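Local coordinates for protein-L-isoaspartate(D-aspartate) O-methyltransferase (PDB 1VBF) that probably methylates L-isoaspartyl residues of damaged proteins with S-adenosyl-L-methionine as methyl donor, contributing to their repair or degradation, at residues D124-Y129 / T146-P151. Sequence-based numbering, arbitrary orientation.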
loop_
_atom_site.group_PDB
_atom_site.type_symbol
_atom_site.label_atom_id
_atom_site.label_comp_id
_atom_site.label_asym_id
_atom_site.label_seq_id
_atom_site.Cartn_x
_atom_site.Cartn_y
_atom_site.Cartn_z
ATOM N N ASP B 124 -20.560 -15.031 -26.215
ATOM C CA ASP B 124 -20.437 -14.541 -24.851
ATOM C C ASP B 124 -20.771 -15.658 -23.885
ATOM O O ASP B 124 -21.947 -15.967 -23.662
ATOM C CB ASP B 124 -21.409 -13.376 -24.666
ATOM C CG ASP B 124 -21.347 -12.760 -23.283
ATOM O OD1 ASP B 124 -20.782 -13.359 -22.344
ATOM O OD2 ASP B 124 -21.892 -11.655 -23.134
ATOM N N GLY B 125 -19.747 -16.255 -23.296
ATOM C CA GLY B 125 -19.968 -17.347 -22.366
ATOM C C GLY B 125 -20.798 -16.967 -21.154
ATOM O O GLY B 125 -21.397 -17.819 -20.499
ATOM N N THR B 126 -20.815 -15.678 -20.848
ATOM C CA THR B 126 -21.578 -15.143 -19.731
ATOM C C THR B 126 -23.073 -15.430 -19.912
ATOM O O THR B 126 -23.853 -15.427 -18.955
ATOM C CB THR B 126 -21.295 -13.647 -19.645
ATOM O OG1 THR B 126 -20.196 -13.441 -18.756
ATOM C CG2 THR B 126 -22.497 -12.874 -19.200
ATOM N N LEU B 127 -23.457 -15.705 -21.153
ATOM C CA LEU B 127 -24.843 -16.003 -21.469
ATOM C C LEU B 127 -25.078 -17.503 -21.376
ATOM O O LEU B 127 -26.221 -17.975 -21.428
ATOM C CB LEU B 127 -25.169 -15.529 -22.884
ATOM C CG LEU B 127 -24.869 -14.042 -23.084
ATOM C CD1 LEU B 127 -24.979 -13.662 -24.551
ATOM C CD2 LEU B 127 -25.821 -13.224 -22.216
ATOM N N GLY B 128 -23.997 -18.252 -21.209
ATOM C CA GLY B 128 -24.142 -19.689 -21.169
ATOM C C GLY B 128 -24.632 -20.051 -22.550
ATOM O O GLY B 128 -24.171 -19.459 -23.522
ATOM N N TYR B 129 -25.562 -20.999 -22.641
ATOM C CA TYR B 129 -26.120 -21.422 -23.925
ATOM C C TYR B 129 -27.520 -22.002 -23.756
ATOM O O TYR B 129 -27.715 -23.197 -23.566
ATOM C CB TYR B 129 -25.228 -22.454 -24.609
ATOM C CG TYR B 129 -25.509 -22.555 -26.086
ATOM C CD1 TYR B 129 -25.296 -21.464 -26.926
ATOM C CD2 TYR B 129 -26.026 -23.726 -26.647
ATOM C CE1 TYR B 129 -25.589 -21.528 -28.274
ATOM C CE2 TYR B 129 -26.324 -23.800 -28.007
ATOM C CZ TYR B 129 -26.105 -22.696 -28.812
ATOM O OH TYR B 129 -26.421 -22.744 -30.143
ATOM N N THR B 146 -19.617 -12.294 -9.896
ATOM C CA THR B 146 -20.543 -12.987 -9.001
ATOM C C THR B 146 -20.880 -14.294 -9.676
ATOM O O THR B 146 -20.306 -14.643 -10.706
ATOM C CB THR B 146 -21.922 -12.291 -8.865
ATOM O OG1 THR B 146 -21.800 -10.895 -9.103
ATOM C CG2 THR B 146 -22.483 -12.497 -7.499
ATOM N N LEU B 147 -21.854 -14.983 -9.092
ATOM C CA LEU B 147 -22.365 -16.231 -9.606
ATOM C C LEU B 147 -22.931 -15.931 -10.996
ATOM O O LEU B 147 -23.740 -15.022 -11.163
ATOM C CB LEU B 147 -23.483 -16.712 -8.693
ATOM C CG LEU B 147 -23.724 -18.203 -8.490
ATOM C CD1 LEU B 147 -25.183 -18.397 -8.073
ATOM C CD2 LEU B 147 -23.446 -18.964 -9.760
ATOM N N LEU B 148 -22.487 -16.682 -11.997
ATOM C CA LEU B 148 -22.975 -16.483 -13.347
ATOM C C LEU B 148 -24.409 -16.970 -13.405
ATOM O O LEU B 148 -24.700 -18.147 -13.270
ATOM C CB LEU B 148 -22.103 -17.234 -14.342
ATOM C CG LEU B 148 -20.725 -16.610 -14.491
ATOM C CD1 LEU B 148 -19.819 -17.558 -15.231
ATOM C CD2 LEU B 148 -20.850 -15.305 -15.219
ATOM N N CYS B 149 -25.296 -16.018 -13.611
ATOM C CA CYS B 149 -26.724 -16.210 -13.674
ATOM C C CYS B 149 -27.282 -17.084 -14.807
ATOM O O CYS B 149 -28.084 -17.975 -14.552
ATOM C CB CYS B 149 -27.301 -14.815 -13.700
ATOM S SG CYS B 149 -29.054 -14.484 -14.034
ATOM N N LYS B 150 -26.883 -16.844 -16.048
ATOM C CA LYS B 150 -27.399 -17.659 -17.148
ATOM C C LYS B 150 -27.025 -19.140 -16.984
ATOM O O LYS B 150 -27.891 -20.017 -17.032
ATOM C CB LYS B 150 -26.893 -17.141 -18.501
ATOM C CG LYS B 150 -27.383 -15.774 -18.843
ATOM C CD LYS B 150 -28.892 -15.708 -18.777
ATOM C CE LYS B 150 -29.380 -14.338 -19.202
ATOM N NZ LYS B 150 -30.860 -14.236 -19.291
ATOM N N PRO B 151 -25.726 -19.442 -16.800
ATOM C CA PRO B 151 -25.335 -20.848 -16.628
ATOM C C PRO B 151 -26.155 -21.468 -15.495
ATOM O O PRO B 151 -26.775 -22.515 -15.660
ATOM C CB PRO B 151 -23.861 -20.751 -16.270
ATOM C CG PRO B 151 -23.422 -19.513 -17.004
ATOM C CD PRO B 151 -24.555 -18.553 -16.751
HETATM O O HOH W 1 -24.658 -15.233 -16.096
#
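The first turn of helix 149-154 abuts the 3-10 turn 125-127 that follows strand 118-122 in the Rossmann-like methyltransferase fold, K150 and P151 packing against the backbone of T126, L127 and G128. No direct hydrogen bond joins the two; a water links them instead, donating to T126 O at 3.0 Å and accepting from K150 N. The aliphatic root of K150 lies alongside: CB is 3.1 Å from L127 O and CG 3.5 Å from T126 O. With CG beside the backbone N (chi1 -65°) and a bend at chi2, the chain then turns away, and its NZ forms a salt bridge with E153 of the second subunit. P151 comes next, its CG 4.2 Å from G128 CA, where positive phi suits glycine. L148, at the N-cap position, extends CD2 to 4.1 Å from T126 OG1, the two side chains crossing at about a right angle. L127 O also accepts a hydrogen bond from Q154, later on the same helix. C149 forms the disulfide with C149 of the second subunit, while L148 packs on V140 and L163 and P151 on V138 and M161, seating the helix start on strands 135-140 and 159-165.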